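Local structure of DNA annealing helicase and endonuclease ZRANB3 (Homo sapiens, 5MKW) at residues A[10-13]-A[14-18]; A[49-52]-A[53-56]; A[57-60]-A[61-64]. The protein anneals DNA strands in an ATP-dependent manner and cuts DNA, helping to restart stalled replication forks and maintain genome stability, this chain being its zinc-binding HNH endonuclease domain. All coordinates share one frame; numbering follows the deposited sequence.

Contact 1 (A[10-13]-A[14-18])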
loop_
_atom_site.group_PDB
_atom_site.type_symbol
_atom_site.label_atom_id
_atom_site.label_comp_id
_atom_site.label_asym_id
_atom_site.label_seq_id
_atom_site.Cartn_x
_atom_site.Cartn_y
_atom_site.Cartn_z
ATOM N N ALA A 10 1.836 12.614 3.498
ATOM C CA ALA A 10 2.376 13.797 2.819
ATOM C C ALA A 10 3.833 13.986 3.191
ATOM O O ALA A 10 4.666 14.269 2.321
ATOM C CB ALA A 10 1.567 15.029 3.156
ATOM N N LYS A 11 4.160 13.722 4.430
ATOM C CA LYS A 11 5.564 13.836 4.880
ATOM C C LYS A 11 6.466 12.814 4.223
ATOM O O LYS A 11 7.546 13.166 3.737
ATOM C CB LYS A 11 5.711 13.681 6.369
ATOM C CG LYS A 11 5.175 14.821 7.206
ATOM C CD LYS A 11 5.859 16.140 6.942
ATOM C CE LYS A 11 7.349 16.068 7.144
ATOM N NZ LYS A 11 7.856 17.460 7.059
ATOM N N VAL A 12 5.998 11.568 4.114
ATOM C CA VAL A 12 6.815 10.542 3.469
ATOM C C VAL A 12 6.935 10.834 1.962
ATOM O O VAL A 12 8.003 10.714 1.387
ATOM C CB VAL A 12 6.248 9.137 3.718
ATOM C CG1 VAL A 12 6.973 8.129 2.877
ATOM C CG2 VAL A 12 6.338 8.766 5.197
ATOM N N PHE A 13 5.875 11.367 1.364
ATOM C CA PHE A 13 5.858 11.637 -0.088
ATOM C C PHE A 13 6.884 12.704 -0.469
ATOM O O PHE A 13 7.454 12.632 -1.540
ATOM C CB PHE A 13 4.473 12.108 -0.505
ATOM C CG PHE A 13 4.278 12.219 -1.986
ATOM C CD1 PHE A 13 3.846 11.121 -2.732
ATOM C CD2 PHE A 13 4.548 13.412 -2.639
ATOM C CE1 PHE A 13 3.659 11.228 -4.079
ATOM C CE2 PHE A 13 4.366 13.535 -4.004
ATOM C CZ PHE A 13 3.972 12.427 -4.734
ATOM N N GLU A 14 7.143 13.659 0.441
ATOM C CA GLU A 14 8.133 14.739 0.198
ATOM C C GLU A 14 9.472 14.119 -0.192
ATOM O O GLU A 14 10.259 14.749 -0.873
ATOM C CB GLU A 14 8.331 15.561 1.474
ATOM C CG GLU A 14 7.234 16.559 1.800
ATOM C CD GLU A 14 7.484 17.243 3.146
ATOM O OE1 GLU A 14 6.495 17.595 3.831
ATOM O OE2 GLU A 14 8.636 17.149 3.643
ATOM N N THR A 15 9.783 12.951 0.384
ATOM C CA THR A 15 11.007 12.257 0.103
ATOM C C THR A 15 10.858 11.115 -0.910
ATOM O O THR A 15 11.745 10.917 -1.718
ATOM C CB THR A 15 11.660 11.741 1.408
ATOM O OG1 THR A 15 12.127 12.843 2.180
ATOM C CG2 THR A 15 12.848 10.884 1.114
ATOM N N GLU A 16 9.743 10.383 -0.930
ATOM C CA GLU A 16 9.710 9.128 -1.683
ATOM C C GLU A 16 8.851 9.200 -2.936
ATOM O O GLU A 16 9.021 8.369 -3.849
ATOM C CB GLU A 16 9.259 7.993 -0.733
ATOM C CG GLU A 16 10.315 7.715 0.297
ATOM C CD GLU A 16 9.999 6.601 1.264
ATOM O OE1 GLU A 16 8.897 6.023 1.264
ATOM O OE2 GLU A 16 10.891 6.330 2.091
ATOM N N HIS A 17 8.009 10.238 -3.025
ATOM C CA HIS A 17 7.189 10.510 -4.185
ATOM C C HIS A 17 6.348 9.319 -4.640
ATOM O O HIS A 17 6.137 9.138 -5.835
ATOM C CB HIS A 17 8.033 10.990 -5.349
ATOM C CG HIS A 17 8.942 12.106 -4.984
ATOM N ND1 HIS A 17 8.481 13.387 -4.756
ATOM C CD2 HIS A 17 10.238 12.099 -4.613
ATOM C CE1 HIS A 17 9.483 14.145 -4.348
ATOM N NE2 HIS A 17 10.556 13.382 -4.236
ATOM N N GLY A 18 5.850 8.527 -3.694
ATOM C CA GLY A 18 4.958 7.447 -4.033
ATOM C C GLY A 18 5.653 6.292 -4.720
ATOM O O GLY A 18 4.994 5.509 -5.412
HETATM O O HOH W 1 10.163 12.488 3.962
#
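The Phe13 ring lies beneath the backbone of His17, whose CA sits over one face of the ring, 3.7 Å from its centroid and 14° off the normal, a CH-pi contact. The imidazole of His17 then presents its edge to the same ring in a T-shaped pair, with centroids 5.6 Å apart and planes at 73°. The ring reaches this place because CG of Phe13 stands anti to the backbone N (chi1 -171°), which turns it along the helix toward the residues that follow. Its CD1 approaches the backbone N of Gly18 to 3.4 Å. In the backbone, His17 N donates to Phe13 O at 2.9 Å, and that carbonyl oxygen also lies over a face of the imidazole. With an alanine at Phe13, the CH-pi and T-shaped contacts would be lost and the imidazole would probably be left freer to turn.

On another side of the same turns, Lys11 and Glu14 run alongside each other, pointing the same way; the bent lysine chain brings NZ to 3.5 Å from both OE1 and OE2 of Glu14, the salt bridge being made to OE1. A water joins Lys11 O to Thr15 OG1. CG1 of Val12 meets OE1 of Glu16 at 3.3 Å, while the same oxygen is hydrogen-bonded to Thr94 on strand 92-96. Val12 O takes two backbone donors, Thr15 N from above the carbonyl plane (i to i+3) and Glu16 N within it (i to i+4). Positive phi at His17 and Gly18 then turns the chain out of helix 5-16, a C-terminal helix end that leads toward the zinc ligands Cys20 and Cys23.

Contact 2 (A[49-52]-A[53-56])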
loop_
_atom_site.group_PDB
_atom_site.type_symbol
_atom_site.label_atom_id
_atom_site.label_comp_id
_atom_site.label_asym_id
_atom_site.label_seq_id
_atom_site.Cartn_x
_atom_site.Cartn_y
_atom_site.Cartn_z
ATOM N N THR A 49 -0.283 -4.585 -15.407
ATOM C CA THR A 49 0.867 -4.268 -14.567
ATOM C C THR A 49 0.708 -4.822 -13.151
ATOM O O THR A 49 -0.139 -5.670 -12.923
ATOM C CB THR A 49 1.190 -2.753 -14.651
ATOM O OG1 THR A 49 2.483 -2.534 -14.142
ATOM C CG2 THR A 49 0.201 -1.902 -13.941
ATOM N N TRP A 50 1.571 -4.405 -12.237
ATOM C CA TRP A 50 1.683 -4.967 -10.866
ATOM C C TRP A 50 0.391 -4.914 -10.085
ATOM O O TRP A 50 0.166 -5.737 -9.201
ATOM C CB TRP A 50 2.777 -4.214 -10.071
ATOM C CG TRP A 50 2.509 -2.709 -9.918
ATOM C CD1 TRP A 50 3.013 -1.704 -10.687
ATOM C CD2 TRP A 50 1.775 -2.076 -8.883
ATOM N NE1 TRP A 50 2.604 -0.474 -10.206
ATOM C CE2 TRP A 50 1.822 -0.691 -9.108
ATOM C CE3 TRP A 50 1.135 -2.537 -7.746
ATOM C CZ2 TRP A 50 1.241 0.220 -8.240
ATOM C CZ3 TRP A 50 0.444 -1.642 -6.966
ATOM C CH2 TRP A 50 0.545 -0.276 -7.180
ATOM N N THR A 51 -0.479 -3.968 -10.413
ATOM C CA THR A 51 -1.836 -3.906 -9.802
ATOM C C THR A 51 -2.732 -5.170 -10.075
ATOM O O THR A 51 -3.703 -5.449 -9.351
ATOM C CB THR A 51 -2.587 -2.659 -10.333
ATOM O OG1 THR A 51 -2.336 -2.520 -11.745
ATOM C CG2 THR A 51 -2.120 -1.411 -9.623
ATOM N N SER A 52 -2.366 -5.953 -11.079
ATOM C CA SER A 52 -3.137 -7.156 -11.407
ATOM C C SER A 52 -3.221 -8.131 -10.244
ATOM O O SER A 52 -4.128 -8.981 -10.192
ATOM C CB SER A 52 -2.517 -7.882 -12.593
ATOM O OG SER A 52 -1.268 -8.461 -12.232
ATOM N N LYS A 53 -2.324 -7.970 -9.282
ATOM C CA LYS A 53 -2.303 -8.824 -8.117
ATOM C C LYS A 53 -3.174 -8.351 -6.958
ATOM O O LYS A 53 -3.283 -9.033 -5.971
ATOM C CB LYS A 53 -0.876 -8.993 -7.633
ATOM C CG LYS A 53 -0.045 -9.843 -8.567
ATOM C CD LYS A 53 1.355 -10.027 -7.985
ATOM C CE LYS A 53 2.126 -11.127 -8.705
ATOM N NZ LYS A 53 3.145 -11.723 -7.796
ATOM N N LEU A 54 -3.831 -7.215 -7.095
ATOM C CA LEU A 54 -4.711 -6.715 -6.042
ATOM C C LEU A 54 -6.028 -7.488 -6.041
ATOM O O LEU A 54 -6.398 -8.037 -7.061
ATOM C CB LEU A 54 -4.994 -5.246 -6.269
ATOM C CG LEU A 54 -3.779 -4.327 -6.033
ATOM C CD1 LEU A 54 -3.989 -2.986 -6.674
ATOM C CD2 LEU A 54 -3.490 -4.210 -4.531
ATOM N N PRO A 55 -6.769 -7.468 -4.918
ATOM C CA PRO A 55 -8.117 -8.058 -4.910
ATOM C C PRO A 55 -9.071 -7.450 -5.926
ATOM O O PRO A 55 -9.037 -6.237 -6.181
ATOM C CB PRO A 55 -8.634 -7.779 -3.470
ATOM C CG PRO A 55 -7.443 -7.428 -2.657
ATOM C CD PRO A 55 -6.449 -6.814 -3.642
ATOM N N LEU A 56 -9.888 -8.310 -6.530
ATOM C CA LEU A 56 -10.909 -7.924 -7.474
ATOM C C LEU A 56 -11.772 -6.795 -6.941
ATOM O O LEU A 56 -12.131 -5.900 -7.667
ATOM C CB LEU A 56 -11.775 -9.122 -7.822
ATOM C CG LEU A 56 -12.967 -8.834 -8.715
ATOM C CD1 LEU A 56 -12.537 -8.253 -10.062
ATOM C CD2 LEU A 56 -13.755 -10.110 -8.957
HETATM O O HOH W 2 -6.552 -9.678 -9.053
#
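CD1 of Leu54 packs against CG2 of Thr51 at 3.8 Å, the two side chains crossing at a slant, and the leucine CB lies 3.3 Å from Thr51 O. That carbonyl receives Leu54 N at 2.9 Å in a nearly straight bond (N-H...O 169°), with the donor standing above the carbonyl plane. Lys53 N makes a weak i to i+3 bond to Trp50 O. This spacing is that of a short 3-10 turn, here within the connection between helices 39-47 and 56-64, and Pro55 follows it as the N-cap residue of the second helix.

Ser52 secures the start of the turn. With chi1 at 69° its OG sits between the backbone N and the carbonyl carbon and donates to Thr49 O at 3.1 Å, while Ser52 N reaches the same oxygen from the opposite face of its plane. A water donates to both Ser52 O and Leu54 O, bridging the exit from the turn.

Further out, the hydroxyl of Thr51 bonds to Leu46 O on helix 39-47, and its CG2 lies over one face of the Trp50 indole. The indole in turn packs on Ala27 and Leu30 of helix 27-36 and on Val98 of helix 97-118, touching the four-cysteine zinc site.

Contact 3 (A[57-60]-A[61-64]); sequences EQLN and EMIR
SD of Met62 approaches CG of Gln58 at 3.7 Å, one turn along helix 56-64, and also meets CD2 of Leu59 at 4.1 Å. The methionine chain runs out nearly extended through chi2 and bends at chi3 (87°), which swings the methyl beyond the sulfur out of line with the rest of the chain. At the far end of the Gln58 side chain, OE1 takes a weak hydrogen bond from Lys101. Beneath them, Met62 N donates to Gln58 O at 2.9 Å, nearly in line with the carbonyl bond.

On another side of the helix, Glu57 and Glu61 bring like charges together: their OE2 atoms are 3.9 Å apart, with the carboxylate planes turned 76° against each other. A bend at chi2 (69°) carries the Glu57 carboxylate round toward that of Glu61. The crowding of negative charge is probably eased by the hydrogen bond of Glu61 OE1 to His70. A water that donates to Glu57 OE2 also accepts from NH2 of Arg64, but this bridge is doubtful, resting on one of two conformers of the arginine.

CG1 of Ile63 rests 3.3 Å from Leu59 O, the carbonyl that accepts Ile63 N.

Side chains and one backbone carbonyl join helix 56-64 to its surroundings. Leu59 packs on Tyr47, Met62 on Leu46, and Ile63 on Lys43 and Leu46, all of helix 39-47, and Ile63 O accepts from Arg42 of that same helix. Met62 also touches Leu54, His70 and Phe71, the last two in the loop leading to strand 72-76.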
loop_
_atom_site.group_PDB
_atom_site.type_symbol
_atom_site.label_atom_id
_atom_site.label_comp_id
_atom_site.label_asym_id
_atom_site.label_seq_id
_atom_site.Cartn_x
_atom_site.Cartn_y
_atom_site.Cartn_z
ATOM N N GLU A 57 -12.096 -6.848 -5.660
ATOM C CA GLU A 57 -12.912 -5.824 -5.034
ATOM C C GLU A 57 -12.222 -4.444 -5.163
ATOM O O GLU A 57 -12.829 -3.430 -5.504
ATOM C CB GLU A 57 -13.086 -6.206 -3.544
ATOM C CG GLU A 57 -13.806 -5.177 -2.674
ATOM C CD GLU A 57 -15.295 -5.055 -3.033
ATOM O OE1 GLU A 57 -15.896 -6.059 -3.498
ATOM O OE2 GLU A 57 -15.884 -3.962 -2.833
ATOM N N GLN A 58 -10.927 -4.429 -4.949
ATOM C CA GLN A 58 -10.200 -3.163 -4.970
ATOM C C GLN A 58 -10.061 -2.685 -6.393
ATOM O O GLN A 58 -10.258 -1.504 -6.694
ATOM C CB GLN A 58 -8.847 -3.308 -4.279
ATOM C CG GLN A 58 -8.110 -1.992 -4.230
ATOM C CD GLN A 58 -6.943 -2.010 -3.257
ATOM O OE1 GLN A 58 -6.944 -2.790 -2.320
ATOM N NE2 GLN A 58 -5.930 -1.197 -3.506
ATOM N N LEU A 59 -9.729 -3.613 -7.288
ATOM C CA LEU A 59 -9.633 -3.303 -8.707
ATOM C C LEU A 59 -10.954 -2.752 -9.261
ATOM O O LEU A 59 -10.959 -1.782 -10.038
ATOM C CB LEU A 59 -9.187 -4.540 -9.516
ATOM C CG LEU A 59 -7.772 -5.007 -9.189
ATOM C CD1 LEU A 59 -7.476 -6.336 -9.876
ATOM C CD2 LEU A 59 -6.739 -3.941 -9.576
ATOM N N ASN A 60 -12.091 -3.307 -8.830
ATOM C CA ASN A 60 -13.371 -2.751 -9.269
ATOM C C ASN A 60 -13.512 -1.280 -8.763
ATOM O O ASN A 60 -14.015 -0.403 -9.466
ATOM C CB ASN A 60 -14.543 -3.574 -8.745
ATOM C CG ASN A 60 -14.705 -4.894 -9.447
ATOM O OD1 ASN A 60 -14.210 -5.081 -10.564
ATOM N ND2 ASN A 60 -15.445 -5.798 -8.818
ATOM N N GLU A 61 -13.056 -0.997 -7.558
ATOM C CA GLU A 61 -13.131 0.405 -7.062
ATOM C C GLU A 61 -12.219 1.331 -7.844
ATOM O O GLU A 61 -12.530 2.514 -8.066
ATOM C CB GLU A 61 -12.704 0.503 -5.624
ATOM C CG GLU A 61 -13.702 -0.052 -4.633
ATOM C CD GLU A 61 -13.107 -0.043 -3.247
ATOM O OE1 GLU A 61 -12.142 0.745 -2.996
ATOM O OE2 GLU A 61 -13.546 -0.873 -2.422
ATOM N N MET A 62 -11.057 0.801 -8.171
ATOM C CA MET A 62 -10.075 1.544 -8.974
ATOM C C MET A 62 -10.538 1.855 -10.401
ATOM O O MET A 62 -10.118 2.832 -10.975
ATOM C CB MET A 62 -8.752 0.778 -8.985
ATOM C CG MET A 62 -8.074 0.787 -7.599
ATOM S SD MET A 62 -6.855 -0.517 -7.357
ATOM C CE MET A 62 -5.329 0.149 -7.990
ATOM N N ILE A 63 -11.353 0.981 -10.995
ATOM C CA ILE A 63 -11.915 1.254 -12.320
ATOM C C ILE A 63 -12.944 2.383 -12.241
ATOM O O ILE A 63 -13.029 3.241 -13.116
ATOM C CB ILE A 63 -12.547 -0.047 -12.884
ATOM C CG1 ILE A 63 -11.465 -1.060 -13.234
ATOM C CG2 ILE A 63 -13.444 0.245 -14.063
ATOM C CD1 ILE A 63 -11.957 -2.499 -13.300
ATOM N N ARG A 64 -13.735 2.389 -11.161
ATOM C CA ARG A 64 -14.790 3.376 -11.000
ATOM C C ARG A 64 -14.173 4.725 -10.652
ATOM O O ARG A 64 -14.569 5.759 -11.185
ATOM C CB ARG A 64 -15.744 2.922 -9.889
ATOM C CG ARG A 64 -16.863 3.884 -9.550
ATOM C CD ARG A 64 -17.929 3.187 -8.682
ATOM N NE ARG A 64 -17.743 1.731 -8.589
ATOM C CZ ARG A 64 -17.258 1.114 -7.519
ATOM N NH1 ARG A 64 -16.904 1.828 -6.464
ATOM N NH2 ARG A 64 -17.111 -0.207 -7.498
HETATM O O HOH W 3 -16.291 -2.500 -5.725
#

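The three contacts follow one another along the chain. Contact 1 closes helix 5-16, contact 2 forms the turn after helix 39-47, and contact 3 lies on helix 56-64, which begins at the last residue of contact 2. Contacts 2 and 3 have centres about 10 Å apart and touch, Leu54 CD1 meeting Met62 CE at 3.7 Å. Contact 1 lies apart, its centre about 23 Å from that of contact 2, on the opposite side of the chain's centre, and about 24 Å from that of contact 3. The chain after contact 1 supplies the zinc ligands Cys20 and Cys23, while Trp50 of contact 2 touches the site that Cys96 and Cys99 complete, within the HNH domain.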